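Local coordinates for protein D-mandelate dehydrogenase (Rhodotorula graminis, PDB 2W2L) that binds NAD and probably catalyses the reversible, NAD-dependent oxidation of D-mandelate, as a member of the D-isomer-specific 2-hydroxyacid dehydrogenase family, at residues Ser250-Thr255 and Gly273-Ala278; Gly167-Gly172 and Asp222-Ser227; Glu215-Arg220 and Glu240-Ala245; Gly279-Glu284 and Thr302-Gly307. All coordinates share one frame; numbering follows the deposited sequence.

Interaction 1: residues Ser250-Thr255 and Gly273-Ala278. With NAD (nicotinamide-adenine-dinucleotide), chain K.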
# COMPACT_ATOMS: atom_id res chain seq x y z
N SER D 250 12.65 2.45 -14.16
CA SER D 250 12.25 1.39 -13.22
C SER D 250 12.29 1.88 -11.75
O SER D 250 12.53 3.08 -11.50
CB SER D 250 13.11 0.13 -13.39
OG SER D 250 14.47 0.56 -13.51
N ARG D 251 12.06 0.93 -10.83
CA ARG D 251 11.76 1.16 -9.42
C ARG D 251 12.46 0.15 -8.55
O ARG D 251 12.75 -1.00 -8.99
CB ARG D 251 10.25 1.04 -9.20
CG ARG D 251 9.40 2.00 -10.05
CD ARG D 251 8.00 1.50 -10.23
NE ARG D 251 7.41 2.08 -11.43
CZ ARG D 251 7.58 1.60 -12.66
NH1 ARG D 251 8.33 0.51 -12.88
NH2 ARG D 251 7.00 2.21 -13.67
N ILE D 252 12.71 0.54 -7.31
CA ILE D 252 13.30 -0.39 -6.34
C ILE D 252 12.78 -0.12 -4.92
O ILE D 252 12.55 1.05 -4.53
CB ILE D 252 14.87 -0.39 -6.38
CG1 ILE D 252 15.45 -1.66 -5.69
CG2 ILE D 252 15.44 0.89 -5.79
CD1 ILE D 252 16.96 -1.72 -5.67
N VAL D 253 12.57 -1.21 -4.18
CA VAL D 253 12.23 -1.12 -2.76
C VAL D 253 13.17 -1.98 -1.93
O VAL D 253 13.62 -3.05 -2.37
CB VAL D 253 10.72 -1.51 -2.47
CG1 VAL D 253 9.74 -0.55 -3.25
CG2 VAL D 253 10.44 -3.06 -2.71
N ASN D 254 13.45 -1.49 -0.72
CA ASN D 254 14.27 -2.20 0.25
C ASN D 254 13.64 -2.34 1.63
O ASN D 254 13.32 -1.36 2.29
CB ASN D 254 15.63 -1.54 0.43
CG ASN D 254 16.64 -2.47 1.14
OD1 ASN D 254 16.33 -3.65 1.42
ND2 ASN D 254 17.84 -1.97 1.42
N THR D 255 13.48 -3.58 2.09
CA THR D 255 13.00 -3.82 3.45
C THR D 255 13.96 -4.73 4.18
O THR D 255 13.69 -5.15 5.29
CB THR D 255 11.58 -4.44 3.50
OG1 THR D 255 11.58 -5.69 2.81
CG2 THR D 255 10.53 -3.52 2.85
N GLY D 273 17.87 9.58 -13.74
CA GLY D 273 16.64 9.12 -14.41
C GLY D 273 16.59 7.59 -14.64
O GLY D 273 15.61 7.05 -15.13
N LYS D 274 17.64 6.87 -14.27
CA LYS D 274 17.59 5.45 -14.44
C LYS D 274 16.42 4.89 -13.61
O LYS D 274 15.59 4.12 -14.14
CB LYS D 274 18.93 4.83 -14.06
CG LYS D 274 18.88 3.31 -13.90
CD LYS D 274 18.31 2.51 -15.12
CE LYS D 274 19.14 2.66 -16.41
NZ LYS D 274 20.32 1.77 -16.36
N LEU D 275 16.33 5.30 -12.34
CA LEU D 275 15.18 4.94 -11.51
C LEU D 275 14.14 6.09 -11.52
O LEU D 275 14.49 7.24 -11.38
CB LEU D 275 15.63 4.68 -10.07
CG LEU D 275 16.46 3.46 -9.72
CD1 LEU D 275 16.72 3.50 -8.21
CD2 LEU D 275 15.84 2.09 -10.13
N LEU D 276 12.87 5.76 -11.68
CA LEU D 276 11.81 6.74 -11.56
C LEU D 276 11.58 7.13 -10.11
O LEU D 276 11.31 8.31 -9.79
CB LEU D 276 10.51 6.16 -12.12
CG LEU D 276 9.30 7.09 -11.96
CD1 LEU D 276 9.37 8.33 -12.96
CD2 LEU D 276 7.97 6.38 -12.05
N SER D 277 11.64 6.13 -9.23
CA SER D 277 11.24 6.26 -7.87
C SER D 277 11.84 5.10 -7.05
O SER D 277 12.09 3.99 -7.59
CB SER D 277 9.71 6.16 -7.83
OG SER D 277 9.26 4.87 -8.22
N ALA D 278 12.09 5.32 -5.76
CA ALA D 278 12.59 4.25 -4.90
C ALA D 278 11.84 4.28 -3.61
O ALA D 278 11.32 5.32 -3.24
CB ALA D 278 14.08 4.43 -4.62
PA NAD K . 14.73 -16.09 5.24
O1A NAD K . 15.41 -16.26 6.55
O2A NAD K . 14.17 -17.44 4.83
O5B NAD K . 15.72 -15.33 4.21
C5B NAD K . 16.88 -15.90 3.63
C4B NAD K . 16.60 -16.17 2.14
O4B NAD K . 17.43 -15.41 1.27
C3B NAD K . 16.80 -17.64 1.79
O3B NAD K . 15.78 -18.10 0.94
C2B NAD K . 18.10 -17.67 1.04
O2B NAD K . 18.03 -18.66 0.04
C1B NAD K . 18.28 -16.25 0.51
N9A NAD K . 19.66 -15.80 0.75
C8A NAD K . 20.45 -16.20 1.81
N7A NAD K . 21.66 -15.60 1.72
C5A NAD K . 21.65 -14.80 0.62
C6A NAD K . 22.64 -13.99 0.08
N6A NAD K . 23.89 -14.12 0.53
N1A NAD K . 22.38 -13.29 -1.08
C2A NAD K . 21.14 -13.41 -1.71
N3A NAD K . 20.16 -14.23 -1.17
C4A NAD K . 20.41 -14.92 -0.02
O3 NAD K . 13.62 -14.92 5.28
PN NAD K . 13.82 -13.42 5.92
O1N NAD K . 12.43 -13.06 6.19
O2N NAD K . 14.77 -13.43 7.07
O5D NAD K . 14.41 -12.39 4.81
C5D NAD K . 15.69 -11.81 4.98
C4D NAD K . 15.69 -10.29 5.15
O4D NAD K . 14.51 -9.73 5.74
C3D NAD K . 16.84 -9.92 6.08
O3D NAD K . 17.71 -8.94 5.56
C2D NAD K . 16.16 -9.29 7.26
O2D NAD K . 17.03 -8.40 7.95
C1D NAD K . 14.92 -8.67 6.61
N1N NAD K . 13.97 -8.15 7.63
C2N NAD K . 13.49 -6.86 7.54
C3N NAD K . 12.59 -6.35 8.51
C7N NAD K . 12.11 -4.92 8.48
O7N NAD K . 11.78 -4.32 9.72
N7N NAD K . 12.02 -4.24 7.32
C4N NAD K . 12.22 -7.15 9.59
C5N NAD K . 12.72 -8.45 9.69
C6N NAD K . 13.60 -8.93 8.71
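The beta-alpha-beta unit of strand 250-254, helix 263-271 and strand 275-280, part of the Rossmann-fold NAD-binding domain, sets Ser-250 and Ile-252 beside Leu-275 and Ala-278 as parallel neighbours in the sheet. Leu-276 N anchors the start of the pairing, donating to Ser-250 O at 2.7 Å; Ser-250 N to Lys-274 O is only a weak bond. The chain turns a corner at Leu-276, which shifts the register, and the match resumes where Ala-278 CA lies 3.2 Å from Ile-252 O in a CA-H...O contact. On the face carrying Ile-252, its CG1 takes the place anti to the backbone N (chi1 -162°), and CG2 is the branch left to lean across the strands. CG2 touches Leu-275 CD1 at 3.8 Å and also reaches Ala-278 CB; Leu-266 of helix 263-271 covers this patch. On the other face Arg-251 CG lies 3.4 Å from Ser-277 OG, a packing contact, because the polar ends are engaged elsewhere: OG with Val-128 O and Arg-251 NH1 with Asp-222 O. Beyond the strand end, Thr-255 O accepts a hydrogen bond from NAD N7N at 2.8 Å.

Interaction 2: residues Gly167-Gly172 and Asp222-Ser227. With NAD (nicotinamide-adenine-dinucleotide), chain K.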
# COMPACT_ATOMS: atom_id res chain seq x y z
N GLY D 167 10.97 -7.95 -9.62
CA GLY D 167 12.21 -8.72 -9.54
C GLY D 167 12.65 -8.92 -8.11
O GLY D 167 13.15 -7.97 -7.47
N ALA D 168 12.48 -10.14 -7.62
CA ALA D 168 12.87 -10.46 -6.26
C ALA D 168 14.35 -10.83 -6.12
O ALA D 168 14.81 -11.84 -6.68
CB ALA D 168 12.02 -11.56 -5.72
N VAL D 169 15.09 -10.01 -5.38
CA VAL D 169 16.43 -10.33 -4.95
C VAL D 169 16.30 -11.07 -3.63
O VAL D 169 16.13 -10.45 -2.56
CB VAL D 169 17.29 -9.02 -4.75
CG1 VAL D 169 18.60 -9.35 -4.08
CG2 VAL D 169 17.58 -8.36 -6.06
N GLY D 170 16.39 -12.39 -3.70
CA GLY D 170 16.10 -13.25 -2.53
C GLY D 170 14.66 -13.79 -2.58
O GLY D 170 13.71 -13.06 -2.89
N LEU D 171 14.47 -15.06 -2.29
CA LEU D 171 13.11 -15.59 -2.26
C LEU D 171 12.89 -16.42 -0.98
O LEU D 171 12.27 -17.52 -1.01
CB LEU D 171 12.79 -16.39 -3.53
CG LEU D 171 11.28 -16.59 -3.68
CD1 LEU D 171 10.56 -15.25 -3.80
CD2 LEU D 171 10.92 -17.53 -4.88
N GLY D 172 13.40 -15.87 0.13
CA GLY D 172 13.13 -16.38 1.48
C GLY D 172 11.70 -16.16 1.92
O GLY D 172 10.85 -15.69 1.13
N ASP D 222 10.66 -4.25 -13.43
CA ASP D 222 9.99 -2.97 -13.47
C ASP D 222 10.01 -2.42 -12.08
O ASP D 222 10.09 -1.21 -11.86
CB ASP D 222 8.53 -3.13 -13.92
CG ASP D 222 8.41 -3.41 -15.43
OD1 ASP D 222 8.95 -2.58 -16.20
OD2 ASP D 222 7.82 -4.45 -15.84
N CYS D 223 9.96 -3.32 -11.11
CA CYS D 223 10.33 -2.95 -9.75
C CYS D 223 11.13 -4.11 -9.13
O CYS D 223 10.77 -5.27 -9.28
CB CYS D 223 9.08 -2.60 -8.95
SG CYS D 223 9.30 -2.12 -7.25
N VAL D 224 12.22 -3.77 -8.45
CA VAL D 224 13.05 -4.74 -7.71
C VAL D 224 12.72 -4.69 -6.20
O VAL D 224 12.67 -3.59 -5.58
CB VAL D 224 14.56 -4.43 -7.91
CG1 VAL D 224 15.44 -5.23 -6.94
CG2 VAL D 224 15.01 -4.74 -9.37
N SER D 225 12.48 -5.87 -5.63
CA SER D 225 12.33 -6.03 -4.16
C SER D 225 13.55 -6.75 -3.52
O SER D 225 13.77 -7.96 -3.71
CB SER D 225 11.04 -6.78 -3.83
OG SER D 225 10.92 -7.05 -2.43
N VAL D 226 14.32 -5.99 -2.75
CA VAL D 226 15.46 -6.56 -2.06
C VAL D 226 15.03 -7.17 -0.74
O VAL D 226 14.54 -6.45 0.12
CB VAL D 226 16.52 -5.47 -1.80
CG1 VAL D 226 17.74 -6.06 -1.13
CG2 VAL D 226 16.94 -4.85 -3.09
N SER D 227 15.20 -8.47 -0.57
CA SER D 227 14.88 -9.10 0.71
C SER D 227 15.91 -10.17 0.99
O SER D 227 15.63 -11.32 0.78
CB SER D 227 13.47 -9.72 0.71
OG SER D 227 13.12 -10.32 1.97
PA NAD K . 14.73 -16.09 5.24
O1A NAD K . 15.41 -16.26 6.55
O2A NAD K . 14.17 -17.44 4.83
O5B NAD K . 15.72 -15.33 4.21
C5B NAD K . 16.88 -15.90 3.63
C4B NAD K . 16.60 -16.17 2.14
O4B NAD K . 17.43 -15.41 1.27
C3B NAD K . 16.80 -17.64 1.79
O3B NAD K . 15.78 -18.10 0.94
C2B NAD K . 18.10 -17.67 1.04
O2B NAD K . 18.03 -18.66 0.04
C1B NAD K . 18.28 -16.25 0.51
N9A NAD K . 19.66 -15.80 0.75
C8A NAD K . 20.45 -16.20 1.81
N7A NAD K . 21.66 -15.60 1.72
C5A NAD K . 21.65 -14.80 0.62
C6A NAD K . 22.64 -13.99 0.08
N6A NAD K . 23.89 -14.12 0.53
N1A NAD K . 22.38 -13.29 -1.08
C2A NAD K . 21.14 -13.41 -1.71
N3A NAD K . 20.16 -14.23 -1.17
C4A NAD K . 20.41 -14.92 -0.02
O3 NAD K . 13.62 -14.92 5.28
PN NAD K . 13.82 -13.42 5.92
O1N NAD K . 12.43 -13.06 6.19
O2N NAD K . 14.77 -13.43 7.07
O5D NAD K . 14.41 -12.39 4.81
C5D NAD K . 15.69 -11.81 4.98
C4D NAD K . 15.69 -10.29 5.15
O4D NAD K . 14.51 -9.73 5.74
C3D NAD K . 16.84 -9.92 6.08
O3D NAD K . 17.71 -8.94 5.56
C2D NAD K . 16.16 -9.29 7.26
O2D NAD K . 17.03 -8.40 7.95
C1D NAD K . 14.92 -8.67 6.61
N1N NAD K . 13.97 -8.15 7.63
C2N NAD K . 13.49 -6.86 7.54
C3N NAD K . 12.59 -6.35 8.51
C7N NAD K . 12.11 -4.92 8.48
O7N NAD K . 11.78 -4.32 9.72
N7N NAD K . 12.02 -4.24 7.32
C4N NAD K . 12.22 -7.15 9.59
C5N NAD K . 12.72 -8.45 9.69
C6N NAD K . 13.60 -8.93 8.71
O HOH W 1 15.40 -13.80 0.80
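The first strand of the Rossmann NAD-binding domain and its glycine-rich loop, Gly-167 to Gly-172, run beside Cys-223 to Ser-227 at the middle of the parallel sheet, with the dinucleotide at the C-terminal ends of both. Four backbone bonds join them, their direction changing from one to the next. Gly-167 N donates to Cys-223 O at 2.7 Å, in the carbonyl plane. Gly-167 O receives Ser-225 N at 2.9 Å from above its plane, Val-169 N goes to Ser-225 O, and Val-169 O takes Ser-227 N at 3.0 Å in a nearly straight bond (167°). The strand axes stay 4.6 Å apart at their closest. On the valine face, Val-224 CG1 stands anti to its own N (chi1 168°), which brings it to 3.9 Å from Val-169 CG2 and close to Gly-167 O. Ser-225, on the opposite face, hydrogen-bonds to Gln-175 of helix 173-186.

At two points the loop has no room for a side chain. With positive phi, Gly-170 would drive a CB into Ser-227 O, and a CB on Gly-172 would strike NAD O5B. Gly-172 CA instead comes to 3.2 Å from NAD O3B. One water ties the site together: it accepts from Gly-172 N at 3.0 Å and donates to Ser-227 O and to NAD O4B of the adenosine ribose. Gly-172 is also the N-cap of helix 173-186. A tight glycine turn linking the first strand to a helix that starts beside the cofactor is the signature of the Rossmann dinucleotide-binding fold.

Interaction 3: residues Glu215-Arg220 and Glu240-Ala245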
# COMPACT_ATOMS: atom_id res chain seq x y z
N GLU D 215 22.38 -9.23 -12.52
CA GLU D 215 22.25 -8.44 -13.73
C GLU D 215 21.04 -8.89 -14.55
O GLU D 215 20.37 -8.07 -15.17
CB GLU D 215 23.56 -8.47 -14.56
CG GLU D 215 23.42 -8.13 -16.08
CD GLU D 215 23.48 -9.39 -17.00
OE1 GLU D 215 23.82 -10.50 -16.48
OE2 GLU D 215 23.21 -9.25 -18.24
N GLU D 216 20.76 -10.19 -14.54
CA GLU D 216 19.66 -10.69 -15.33
C GLU D 216 18.40 -10.24 -14.71
O GLU D 216 17.48 -9.82 -15.39
CB GLU D 216 19.65 -12.20 -15.43
CG GLU D 216 20.48 -12.65 -16.59
CD GLU D 216 21.25 -13.90 -16.32
OE1 GLU D 216 21.15 -14.44 -15.19
OE2 GLU D 216 21.96 -14.35 -17.24
N LEU D 217 18.38 -10.33 -13.39
CA LEU D 217 17.23 -9.94 -12.64
C LEU D 217 16.98 -8.45 -12.81
O LEU D 217 15.87 -8.07 -13.10
CB LEU D 217 17.41 -10.26 -11.15
CG LEU D 217 16.13 -9.79 -10.45
CD1 LEU D 217 15.26 -11.02 -10.04
CD2 LEU D 217 16.38 -8.90 -9.34
N ALA D 218 18.01 -7.62 -12.62
CA ALA D 218 17.91 -6.20 -12.88
C ALA D 218 17.31 -5.89 -14.26
O ALA D 218 16.34 -5.14 -14.38
CB ALA D 218 19.28 -5.54 -12.74
N ARG D 219 17.84 -6.54 -15.29
CA ARG D 219 17.45 -6.30 -16.70
C ARG D 219 15.94 -6.47 -16.92
O ARG D 219 15.32 -5.75 -17.71
CB ARG D 219 18.26 -7.25 -17.60
CG ARG D 219 18.34 -6.92 -19.10
CD ARG D 219 19.41 -7.79 -19.83
NE ARG D 219 19.03 -9.21 -19.99
CZ ARG D 219 19.75 -10.27 -19.59
NH1 ARG D 219 20.92 -10.11 -18.97
NH2 ARG D 219 19.31 -11.50 -19.81
N ARG D 220 15.37 -7.47 -16.23
CA ARG D 220 14.00 -7.92 -16.44
C ARG D 220 12.95 -7.13 -15.64
O ARG D 220 11.76 -7.25 -15.89
CB ARG D 220 13.92 -9.37 -16.00
CG ARG D 220 14.70 -10.41 -16.84
CD ARG D 220 14.04 -10.72 -18.20
NE ARG D 220 12.75 -11.38 -18.07
CZ ARG D 220 12.59 -12.70 -17.87
NH1 ARG D 220 13.66 -13.51 -17.76
NH2 ARG D 220 11.35 -13.23 -17.77
N GLU D 240 26.38 0.15 -8.48
CA GLU D 240 26.36 0.78 -9.79
C GLU D 240 26.14 -0.21 -10.94
O GLU D 240 25.32 0.04 -11.83
CB GLU D 240 27.69 1.41 -10.08
CG GLU D 240 28.06 2.62 -9.36
CD GLU D 240 29.32 3.20 -10.02
OE1 GLU D 240 29.64 2.75 -11.15
OE2 GLU D 240 30.00 4.08 -9.41
N ALA D 241 26.93 -1.28 -10.97
CA ALA D 241 26.72 -2.31 -11.98
C ALA D 241 25.23 -2.73 -12.03
O ALA D 241 24.66 -2.82 -13.12
CB ALA D 241 27.65 -3.56 -11.74
N PHE D 242 24.60 -2.93 -10.86
CA PHE D 242 23.18 -3.29 -10.77
C PHE D 242 22.23 -2.20 -11.33
O PHE D 242 21.31 -2.52 -12.07
CB PHE D 242 22.81 -3.67 -9.34
CG PHE D 242 21.45 -4.28 -9.22
CD1 PHE D 242 21.29 -5.67 -9.24
CD2 PHE D 242 20.31 -3.48 -9.08
CE1 PHE D 242 20.05 -6.23 -9.12
CE2 PHE D 242 19.05 -4.05 -8.98
CZ PHE D 242 18.93 -5.41 -8.99
N PHE D 243 22.45 -0.93 -11.04
CA PHE D 243 21.59 0.08 -11.55
C PHE D 243 21.83 0.32 -13.02
O PHE D 243 20.93 0.68 -13.79
CB PHE D 243 21.73 1.34 -10.72
CG PHE D 243 21.20 1.21 -9.30
CD1 PHE D 243 19.86 0.98 -9.06
CD2 PHE D 243 22.06 1.32 -8.22
CE1 PHE D 243 19.36 0.84 -7.74
CE2 PHE D 243 21.57 1.20 -6.88
CZ PHE D 243 20.23 0.96 -6.64
N ALA D 244 23.05 0.06 -13.47
CA ALA D 244 23.32 0.20 -14.89
C ALA D 244 22.55 -0.87 -15.65
O ALA D 244 22.13 -0.64 -16.77
CB ALA D 244 24.85 0.10 -15.18
N ALA D 245 22.35 -2.05 -15.07
CA ALA D 245 21.66 -3.10 -15.80
C ALA D 245 20.15 -2.96 -15.78
O ALA D 245 19.50 -3.70 -16.51
CB ALA D 245 22.06 -4.51 -15.31
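The Phe-242 ring has Ala-218 CB over one face, offset toward the rim, and Leu-217 CD2 at its edge near the ring plane. Ala-218 makes a CH-pi contact, its CB 3.8 Å from the ring centroid and only 14° off the normal, while Leu-217 CD2 stays 4.3 Å from CZ. These residues join helix 214-220 to helix 240-245, two short helices lying on the same side of the Rossmann sheet. Their segments approach to 8.3 Å between axes and cross at -37°, a closeness that the alanines Ala-218 and Ala-245 allow. Phe-242 CG lies anti to the backbone N (chi1 -170°), which swings the ring toward the other helix and down onto the sheet, where CZ also meets Val-224. Replacing Phe-242 by an alanine is likely to take the ring face from Ala-218 CB and the ring edge from Leu-217 CD2, opening a gap above Val-224.

Farther along, alanine meets alanine: Ala-245 CB sits 3.9 Å from Ala-218 CB and equally near the aliphatic CG of Glu-215. This end of the interface lies toward solvent. A salt bridge there within helix 214-220, from Arg-219 NH1 to Glu-215 OE2, puts the carboxylate at the guanidinium edge, but it rests on one of two modelled conformers of the arginine and is doubtful. Glu-215 OE1 hydrogen-bonds to Ser-213 OG. Backbones come closest where Arg-219 CA points its hydrogen at Ala-245 O, 3.3 Å away.

Interaction 4: residues Gly279-Glu284 and Thr302-Gly307. With NAD (nicotinamide-adenine-dinucleotide), chain K.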
# COMPACT_ATOMS: atom_id res chain seq x y z
N GLY D 279 11.79 3.12 -2.94
CA GLY D 279 11.17 3.04 -1.63
C GLY D 279 12.04 2.36 -0.59
O GLY D 279 12.31 1.15 -0.69
N LEU D 280 12.48 3.11 0.41
CA LEU D 280 13.31 2.51 1.45
C LEU D 280 12.70 2.49 2.85
O LEU D 280 12.36 3.54 3.40
CB LEU D 280 14.65 3.22 1.52
CG LEU D 280 15.45 3.44 0.23
CD1 LEU D 280 16.61 4.23 0.65
CD2 LEU D 280 15.91 2.13 -0.42
N ASP D 281 12.57 1.28 3.40
CA ASP D 281 12.27 1.12 4.82
C ASP D 281 13.51 0.85 5.64
O ASP D 281 13.42 0.70 6.84
CB ASP D 281 11.27 0.01 5.09
CG ASP D 281 10.93 -0.12 6.58
OD1 ASP D 281 10.30 0.84 7.10
OD2 ASP D 281 11.31 -1.15 7.22
N VAL D 282 14.68 0.79 5.01
CA VAL D 282 15.92 0.67 5.76
C VAL D 282 17.03 1.53 5.13
O VAL D 282 17.02 1.80 3.94
CB VAL D 282 16.36 -0.79 5.86
CG1 VAL D 282 15.39 -1.58 6.71
CG2 VAL D 282 16.52 -1.38 4.50
N HIS D 283 18.00 2.00 5.91
CA HIS D 283 18.90 3.03 5.35
C HIS D 283 20.32 2.67 5.64
O HIS D 283 20.61 2.13 6.71
CB HIS D 283 18.53 4.41 5.91
CG HIS D 283 17.10 4.81 5.64
ND1 HIS D 283 16.03 4.31 6.36
CD2 HIS D 283 16.57 5.65 4.72
CE1 HIS D 283 14.91 4.85 5.92
NE2 HIS D 283 15.20 5.66 4.91
N GLU D 284 21.21 2.90 4.70
CA GLU D 284 22.57 2.49 4.91
C GLU D 284 23.16 3.11 6.15
O GLU D 284 23.99 2.48 6.76
CB GLU D 284 23.48 2.83 3.74
CG GLU D 284 24.94 2.35 3.95
CD GLU D 284 25.84 2.58 2.73
OE1 GLU D 284 25.48 3.42 1.88
OE2 GLU D 284 26.91 1.91 2.64
N THR D 302 10.66 5.31 5.03
CA THR D 302 10.01 5.11 6.33
C THR D 302 10.95 4.71 7.50
O THR D 302 12.02 4.13 7.29
CB THR D 302 8.99 4.06 6.19
OG1 THR D 302 9.63 2.92 5.62
CG2 THR D 302 7.84 4.55 5.27
N THR D 303 10.52 4.96 8.74
CA THR D 303 11.35 4.71 9.94
C THR D 303 11.49 3.22 10.36
O THR D 303 11.22 2.86 11.50
CB THR D 303 10.86 5.58 11.13
OG1 THR D 303 9.56 5.13 11.53
CG2 THR D 303 10.81 7.11 10.76
N HIS D 304 11.95 2.39 9.44
CA HIS D 304 12.17 0.96 9.71
C HIS D 304 10.97 0.27 10.41
O HIS D 304 11.17 -0.47 11.39
CB HIS D 304 13.45 0.76 10.53
CG HIS D 304 14.05 -0.61 10.41
ND1 HIS D 304 13.33 -1.73 10.04
CD2 HIS D 304 15.31 -1.05 10.66
CE1 HIS D 304 14.13 -2.79 10.01
NE2 HIS D 304 15.33 -2.40 10.39
N ILE D 305 9.76 0.51 9.92
CA ILE D 305 8.60 -0.09 10.55
C ILE D 305 8.19 -1.46 9.95
O ILE D 305 7.07 -1.95 10.18
CB ILE D 305 7.40 0.92 10.61
CG1 ILE D 305 7.00 1.40 9.21
CG2 ILE D 305 7.72 2.16 11.51
CD1 ILE D 305 5.70 2.19 9.23
N GLY D 306 9.10 -2.11 9.23
CA GLY D 306 8.78 -3.33 8.51
C GLY D 306 8.08 -4.39 9.35
O GLY D 306 6.99 -4.85 8.99
N GLY D 307 8.69 -4.74 10.48
CA GLY D 307 8.17 -5.74 11.38
C GLY D 307 7.38 -5.12 12.52
O GLY D 307 6.75 -5.85 13.32
PA NAD K . 14.73 -16.09 5.24
O1A NAD K . 15.41 -16.26 6.55
O2A NAD K . 14.17 -17.44 4.83
O5B NAD K . 15.72 -15.33 4.21
C5B NAD K . 16.88 -15.90 3.63
C4B NAD K . 16.60 -16.17 2.14
O4B NAD K . 17.43 -15.41 1.27
C3B NAD K . 16.80 -17.64 1.79
O3B NAD K . 15.78 -18.10 0.94
C2B NAD K . 18.10 -17.67 1.04
O2B NAD K . 18.03 -18.66 0.04
C1B NAD K . 18.28 -16.25 0.51
N9A NAD K . 19.66 -15.80 0.75
C8A NAD K . 20.45 -16.20 1.81
N7A NAD K . 21.66 -15.60 1.72
C5A NAD K . 21.65 -14.80 0.62
C6A NAD K . 22.64 -13.99 0.08
N6A NAD K . 23.89 -14.12 0.53
N1A NAD K . 22.38 -13.29 -1.08
C2A NAD K . 21.14 -13.41 -1.71
N3A NAD K . 20.16 -14.23 -1.17
C4A NAD K . 20.41 -14.92 -0.02
O3 NAD K . 13.62 -14.92 5.28
PN NAD K . 13.82 -13.42 5.92
O1N NAD K . 12.43 -13.06 6.19
O2N NAD K . 14.77 -13.43 7.07
O5D NAD K . 14.41 -12.39 4.81
C5D NAD K . 15.69 -11.81 4.98
C4D NAD K . 15.69 -10.29 5.15
O4D NAD K . 14.51 -9.73 5.74
C3D NAD K . 16.84 -9.92 6.08
O3D NAD K . 17.71 -8.94 5.56
C2D NAD K . 16.16 -9.29 7.26
O2D NAD K . 17.03 -8.40 7.95
C1D NAD K . 14.92 -8.67 6.61
N1N NAD K . 13.97 -8.15 7.63
C2N NAD K . 13.49 -6.86 7.54
C3N NAD K . 12.59 -6.35 8.51
C7N NAD K . 12.11 -4.92 8.48
O7N NAD K . 11.78 -4.32 9.72
N7N NAD K . 12.02 -4.24 7.32
C4N NAD K . 12.22 -7.15 9.59
C5N NAD K . 12.72 -8.45 9.69
C6N NAD K . 13.60 -8.93 8.71
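Hydrogen bonds dominate the meeting of Asp-281 with the loop from Thr-302 to Gly-307, a corner of the Rossmann-domain pocket that holds the nicotinamide end of NAD. Thr-302 N donates to Leu-280 O at 2.9 Å, extending the strand pairing by one step. A chi1 of -178° turns the Asp-281 carboxylate away from its own backbone N and in among the loop's donors. OD1 takes Thr-302 OG1 at 2.6 Å on its anti lone pair, and more weakly Ile-305 N. OD2 takes Gly-306 N, also weakly, and the carboxamide N7N of NAD at 3.2 Å in an almost straight line (172°). The carboxamide oxygen O7N receives a weak bond from Gly-307 N.

Packing contacts are fewer. Val-282 CG1 stands over the centre of the His-304 ring, 3.7 Å from the centroid, in a CH-pi contact. His-304 CA approaches Asp-281 O at 3.1 Å, a CA-H...O contact. Gly-306 must lack a side chain, since a CB there would collide with NAD N7N. On its outer side the loop meets a neighbouring subunit, with Thr-303 OG1 hydrogen-bonded to a polar side chain of that chain.

With an alanine in place of Asp-281, Thr-302 OG1 is likely to lose its acceptor here and N7N to keep only Thr-255 O of its two, gripping the carboxamide less firmly. OD1 thus serves the loop alone, while OD2 is shared between loop and cofactor; with N7N facing two acceptors and O7N a weak donor, the carboxamide is likely to be held in one orientation.

Overall arrangement
Interactions 1, 2 and 4 are buried and follow one another across the same parallel sheet: strand 223-226 of interaction 2 borders strand 250-254 of interaction 1, whose partner, strand 275-280, runs on into interaction 4. Interaction 3 lies partly at the surface and joins helices that flank strand 223-226 in the chain; its Leu-217 and Phe-242 rest on the valine face of interaction 2. The chemistry changes with place. Backbone ladders hold interaction 2, a bent, partly paired ladder holds interaction 1, and apolar contacts hold interaction 3. Interaction 4, beyond the strand ends, relies on a carboxylate. All but interaction 3 touch NAD, interaction 2 at the adenosine ribose, interactions 1 and 4 at the nicotinamide carboxamide.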